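Local coordinates for uncharacterized protein AF_1796 (Archaeoglobus fulgidus, PDB 1VIM), which is of unknown function but probably binds a carbohydrate derivative and may act as an isomerase, at residues 128-131 / 132-135; 63-66 / 67-71. All coordinates share one frame; numbering follows the deposited sequence.

Interaction 1: 128-131 / 132-135; sequences SSLA and KMAD
Lys132 sets its CG anti to its own carbonyl carbon (chi1 -67°), which lays Lys132 CG 3.3 Å from Ser128 O; the bend at chi3 (-74°) then returns Lys132 CE to 3.7 Å from the same Ser128 O. Met133, its chain likewise bent at chi3 (-71°), carries its CE to 4.3 Å from Leu130 CD1, an apolar contact on the flank where Met133 also packs on Val106 of helix 103-115. A short, weakly bonded helix, 129-133, forms the connection in the beta-alpha-beta unit of strands 118-123 and 136-139. Ser128 is its N-cap: Ser128 OG accepts from Ala131 N at 3.2 Å and is bonded to Lys125 O as well. Ser128 O in turn accepts from Lys132 N at 2.9 Å. At the far end the bonding shortens to i+3, with Met133 N reaching Leu130 O only weakly and Ala134 N binding Ala131 O at 3.0 Å from well above the carbonyl plane. Ser128 OG thus takes up a first-turn N-H, while a water adds a second donor to Ala131 O, at 2.7 Å, and bridges to Ala134 O, consistent with polar ends well supplied with partners in a helix with few internal bonds.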
ATOM      1  N   SER A 128     -27.323  -1.507   9.861  1.00 16.24           N
ATOM      2  CA  SER A 128     -26.713  -1.491   8.536  1.00 14.40           C
ATOM      3  C   SER A 128     -26.511  -2.874   7.939  1.00 13.91           C
ATOM      4  O   SER A 128     -26.564  -3.870   8.649  1.00 14.37           O
ATOM      5  CB  SER A 128     -25.378  -0.771   8.590  1.00 13.66           C
ATOM      6  OG  SER A 128     -24.476  -1.452   9.470  1.00 13.85           O
ATOM      7  N   SER A 129     -26.234  -2.933   6.635  1.00 13.83           N
ATOM      8  CA  SER A 129     -25.900  -4.196   5.989  1.00 14.34           C
ATOM      9  C   SER A 129     -24.751  -4.928   6.727  1.00 13.46           C
ATOM     10  O   SER A 129     -24.803  -6.143   6.924  1.00 14.17           O
ATOM     11  CB  SER A 129     -25.510  -3.958   4.525  1.00 15.16           C
ATOM     12  OG  SER A 129     -26.602  -3.406   3.778  1.00 18.09           O
ATOM     13  N   LEU A 130     -23.692  -4.204   7.093  1.00 12.84           N
ATOM     14  CA  LEU A 130     -22.571  -4.847   7.744  1.00 12.26           C
ATOM     15  C   LEU A 130     -22.967  -5.377   9.114  1.00 12.92           C
ATOM     16  O   LEU A 130     -22.615  -6.514   9.467  1.00 13.26           O
ATOM     17  CB  LEU A 130     -21.431  -3.837   7.840  1.00 11.35           C
ATOM     18  CG  LEU A 130     -20.127  -4.432   8.359  1.00 10.66           C
ATOM     19  CD1 LEU A 130     -19.607  -5.446   7.335  1.00 12.28           C
ATOM     20  CD2 LEU A 130     -19.108  -3.372   8.648  1.00 11.65           C
ATOM     21  N   ALA A 131     -23.695  -4.566   9.882  1.00 12.73           N
ATOM     22  CA  ALA A 131     -24.113  -4.956  11.233  1.00 12.93           C
ATOM     23  C   ALA A 131     -25.010  -6.181  11.215  1.00 14.11           C
ATOM     24  O   ALA A 131     -24.861  -7.067  12.059  1.00 14.51           O
ATOM     25  CB  ALA A 131     -24.783  -3.804  11.933  1.00 13.84           C
ATOM     26  N   LYS A 132     -25.921  -6.256  10.240  1.00 14.90           N
ATOM     27  CA  LYS A 132     -26.832  -7.403  10.175  1.00 16.31           C
ATOM     28  C   LYS A 132     -26.130  -8.727   9.971  1.00 16.93           C
ATOM     29  O   LYS A 132     -26.650  -9.763  10.377  1.00 17.98           O
ATOM     30  CB  LYS A 132     -27.928  -7.197   9.117  1.00 18.48           C
ATOM     31  CG  LYS A 132     -28.892  -6.076   9.469  1.00 22.64           C
ATOM     32  CD  LYS A 132     -30.022  -5.968   8.461  1.00 26.77           C
ATOM     33  CE  LYS A 132     -29.561  -5.365   7.162  1.00 29.19           C
ATOM     34  NZ  LYS A 132     -30.693  -5.276   6.187  1.00 31.16           N
ATOM     35  N   MET A 133     -24.948  -8.710   9.354  1.00 15.66           N
ATOM     36  CA  MET A 133     -24.146  -9.907   9.144  1.00 16.35           C
ATOM     37  C   MET A 133     -23.252 -10.267  10.330  1.00 14.95           C
ATOM     38  O   MET A 133     -22.691 -11.361  10.365  1.00 15.84           O
ATOM     39  CB  MET A 133     -23.217  -9.701   7.932  1.00 17.40           C
ATOM     40  CG  MET A 133     -23.909  -9.867   6.594  1.00 19.41           C
ATOM     41  SD  MET A 133     -22.724  -9.828   5.233  1.00 21.83           S
ATOM     42  CE  MET A 133     -22.294  -8.160   5.258  1.00 20.02           C
ATOM     43  N   ALA A 134     -23.113  -9.359  11.286  1.00 13.21           N
ATOM     44  CA  ALA A 134     -22.023  -9.452  12.254  1.00 12.38           C
ATOM     45  C   ALA A 134     -22.381 -10.297  13.446  1.00 13.09           C
ATOM     46  O   ALA A 134     -23.527 -10.316  13.890  1.00 14.99           O
ATOM     47  CB  ALA A 134     -21.649  -8.076  12.732  1.00 12.36           C
ATOM     48  N   ASP A 135     -21.385 -10.984  13.978  1.00 11.50           N
ATOM     49  CA  ASP A 135     -21.551 -11.667  15.247  1.00 12.38           C
ATOM     50  C   ASP A 135     -21.557 -10.713  16.423  1.00 12.88           C
ATOM     51  O   ASP A 135     -22.246 -10.965  17.438  1.00 15.99           O
ATOM     52  CB  ASP A 135     -20.449 -12.715  15.392  1.00 13.39           C
ATOM     53  CG  ASP A 135     -20.549 -13.756  14.333  1.00 15.33           C
ATOM     54  OD1 ASP A 135     -19.914 -13.621  13.272  1.00 13.91           O
ATOM     55  OD2 ASP A 135     -21.277 -14.773  14.461  1.00 19.90           O
TER
HETATM   56  O   HOH W   1     -26.033  -8.765  13.860  1.00 36.68           O

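Interaction 2: 63-66 / 67-71; sequences KAFA and MRLMH
Four successive i to i+4 bonds join 63-66 to 67-71 as regular alpha-helix, from Met67 N to Lys63 O at 2.9 Å through Met70 N to Ala66 O, also 2.9 Å. One turn apart, Phe65 and Leu69 form a CH-pi contact: Leu69 CD1 stands over one ring face, 4.0 Å from the centroid of the Phe65 ring and 24° off its normal, displaced toward the rim at Phe65 CE2 (3.7 Å). With CG anti to the backbone N (chi1 -180°), Phe65 reaches Leu170 and Leu173 of helix 160-181, while Leu69 packs on Ile50. Were Phe65 replaced by alanine, Leu69 CD1 would probably lose its aromatic surface, with a gap opened against helix 160-181. Helix 56-71 is the crossover of a beta-alpha-beta unit between parallel strands 50-53 and 76-78 of the SIS domain, and Ala66 touches both strands. On another side, Met67 O sits 3.3 Å above the His71 ring, and Arg68 NH1 donates to His71 ND1 at 2.9 Å, lying in the imidazole plane. That bond, bent at 140°, meets the guanidinium at its edge and in plane, helping to orient it; Arg68 NH2 hydrogen-bonds Thr160 OG1 of a second subunit, where Leu158 packs against both Arg68 and His71.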
ATOM      1  N   LYS A  63      -5.704  -0.619   9.463  1.00  7.70           N
ATOM      2  CA  LYS A  63      -4.267  -0.905   9.478  1.00  7.58           C
ATOM      3  C   LYS A  63      -3.620  -0.498  10.794  1.00  7.18           C
ATOM      4  O   LYS A  63      -2.831  -1.248  11.371  1.00  8.09           O
ATOM      5  CB  LYS A  63      -3.543  -0.281   8.290  1.00  7.85           C
ATOM      6  CG  LYS A  63      -3.781  -0.991   6.979  1.00  9.00           C
ATOM      7  CD  LYS A  63      -3.040  -0.295   5.836  1.00 12.30           C
ATOM      8  CE  LYS A  63      -2.953  -1.304   4.688  1.00 14.20           C
ATOM      9  NZ  LYS A  63      -2.013  -0.834   3.623  1.00 17.65           N
ATOM     10  N   ALA A  64      -3.987   0.673  11.322  1.00  7.10           N
ATOM     11  CA  ALA A  64      -3.422   1.095  12.598  1.00  8.23           C
ATOM     12  C   ALA A  64      -3.774   0.109  13.701  1.00  7.63           C
ATOM     13  O   ALA A  64      -2.909  -0.234  14.531  1.00  8.82           O
ATOM     14  CB  ALA A  64      -3.917   2.469  12.969  1.00  8.95           C
ATOM     15  N   PHE A  65      -5.021  -0.367  13.707  1.00  7.76           N
ATOM     16  CA  PHE A  65      -5.451  -1.328  14.698  1.00  7.61           C
ATOM     17  C   PHE A  65      -4.744  -2.664  14.502  1.00  8.20           C
ATOM     18  O   PHE A  65      -4.268  -3.285  15.491  1.00  7.88           O
ATOM     19  CB  PHE A  65      -6.957  -1.465  14.602  1.00  8.80           C
ATOM     20  CG  PHE A  65      -7.561  -2.440  15.597  1.00  8.01           C
ATOM     21  CD1 PHE A  65      -7.292  -2.346  16.950  1.00 10.19           C
ATOM     22  CD2 PHE A  65      -8.450  -3.399  15.151  1.00 10.32           C
ATOM     23  CE1 PHE A  65      -7.889  -3.230  17.848  1.00 10.26           C
ATOM     24  CE2 PHE A  65      -9.062  -4.298  16.070  1.00 10.24           C
ATOM     25  CZ  PHE A  65      -8.756  -4.193  17.414  1.00 10.25           C
ATOM     26  N   ALA A  66      -4.659  -3.127  13.254  1.00  7.61           N
ATOM     27  CA  ALA A  66      -3.987  -4.422  13.002  1.00  7.83           C
ATOM     28  C   ALA A  66      -2.522  -4.378  13.481  1.00  7.72           C
ATOM     29  O   ALA A  66      -2.001  -5.333  14.072  1.00  8.05           O
ATOM     30  CB  ALA A  66      -4.054  -4.794  11.525  1.00  7.99           C
ATOM     31  N   MET A  67      -1.844  -3.257  13.244  1.00  7.75           N
ATOM     32  CA  MET A  67      -0.463  -3.143  13.649  1.00  8.21           C
ATOM     33  C   MET A  67      -0.363  -3.295  15.181  1.00  7.47           C
ATOM     34  O   MET A  67       0.485  -4.008  15.691  1.00  8.86           O
ATOM     35  CB  MET A  67       0.111  -1.805  13.200  1.00  8.96           C
ATOM     36  CG  MET A  67       1.590  -1.654  13.579  1.00 10.44           C
ATOM     37  SD  MET A  67       2.304  -0.074  13.230  1.00 12.95           S
ATOM     38  CE  MET A  67       2.506  -0.140  11.428  1.00 12.96           C
ATOM     39  N   ARG A  68      -1.260  -2.647  15.923  1.00  9.31           N
ATOM     40  CA  ARG A  68      -1.258  -2.791  17.378  1.00  9.60           C
ATOM     41  C   ARG A  68      -1.601  -4.202  17.826  1.00  9.19           C
ATOM     42  O   ARG A  68      -1.011  -4.701  18.809  1.00  9.97           O
ATOM     43  CB  ARG A  68      -2.251  -1.826  18.006  1.00 11.47           C
ATOM     44  CG  ARG A  68      -1.661  -0.518  18.271  1.00 14.20           C
ATOM     45  CD  ARG A  68      -0.665  -0.480  19.496  1.00 12.42           C
ATOM     46  NE  ARG A  68      -0.318   0.908  19.586  1.00 13.22           N
ATOM     47  CZ  ARG A  68       0.636   1.483  18.906  1.00 13.83           C
ATOM     48  NH1 ARG A  68       1.495   0.745  18.192  1.00 12.87           N
ATOM     49  NH2 ARG A  68       0.767   2.806  18.960  1.00 14.94           N
ATOM     50  N   LEU A  69      -2.551  -4.862  17.171  1.00  8.89           N
ATOM     51  CA  LEU A  69      -2.824  -6.261  17.524  1.00  8.61           C
ATOM     52  C   LEU A  69      -1.571  -7.101  17.321  1.00  8.93           C
ATOM     53  O   LEU A  69      -1.302  -8.009  18.111  1.00  9.54           O
ATOM     54  CB  LEU A  69      -4.007  -6.832  16.716  1.00  8.15           C
ATOM     55  CG  LEU A  69      -5.402  -6.288  17.053  1.00  9.61           C
ATOM     56  CD1 LEU A  69      -6.396  -6.905  16.099  1.00 12.31           C
ATOM     57  CD2 LEU A  69      -5.782  -6.536  18.515  1.00 12.70           C
ATOM     58  N   MET A  70      -0.801  -6.813  16.272  1.00  8.22           N
ATOM     59  CA  MET A  70       0.454  -7.524  16.062  1.00  8.37           C
ATOM     60  C   MET A  70       1.402  -7.246  17.240  1.00  9.25           C
ATOM     61  O   MET A  70       2.024  -8.165  17.789  1.00  9.31           O
ATOM     62  CB  MET A  70       1.049  -7.173  14.691  1.00  9.16           C
ATOM     63  CG  MET A  70       2.406  -7.864  14.415  1.00  9.10           C
ATOM     64  SD  MET A  70       3.839  -7.040  15.096  1.00 10.29           S
ATOM     65  CE  MET A  70       3.889  -5.511  14.051  1.00  9.91           C
ATOM     66  N   HIS A  71       1.484  -5.996  17.660  1.00  9.21           N
ATOM     67  CA  HIS A  71       2.311  -5.634  18.820  1.00  9.91           C
ATOM     68  C   HIS A  71       1.924  -6.390  20.074  1.00 10.39           C
ATOM     69  O   HIS A  71       2.818  -6.713  20.868  1.00 12.47           O
ATOM     70  CB  HIS A  71       2.279  -4.128  19.102  1.00  9.58           C
ATOM     71  CG  HIS A  71       2.835  -3.298  17.983  1.00  9.50           C
ATOM     72  ND1 HIS A  71       2.543  -1.961  17.823  1.00  9.63           N
ATOM     73  CD2 HIS A  71       3.675  -3.619  16.961  1.00 10.35           C
ATOM     74  CE1 HIS A  71       3.161  -1.500  16.744  1.00  9.85           C
ATOM     75  NE2 HIS A  71       3.839  -2.493  16.193  1.00  9.84           N
TER

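How the interactions relate
From the N terminus, strand 50-53 leads into helix 56-71, whose last turns hold interaction 2; the chain then enters edge strand 76-78. It later passes through strand 92-96, helix 103-115 and strand 118-123 before interaction 1 spans the short helix 129-133 and its ends, leading to strand 136-139, the other edge within this chain. Each contact is local, made of successive helical turns, and closes no longer loop, so the two stand in series, neither nesting nor crossing. The centres of interactions 1 and 2 are about 23 Å apart, on opposite sides of the chain's centre. The nearest atoms of interactions 1 and 2 are about 12 Å apart. Each belongs to a beta-alpha-beta unit of one parallel sheet; residues 63-71 also meet neighbouring subunits, whereas no other chain of the assembly touches 128-135.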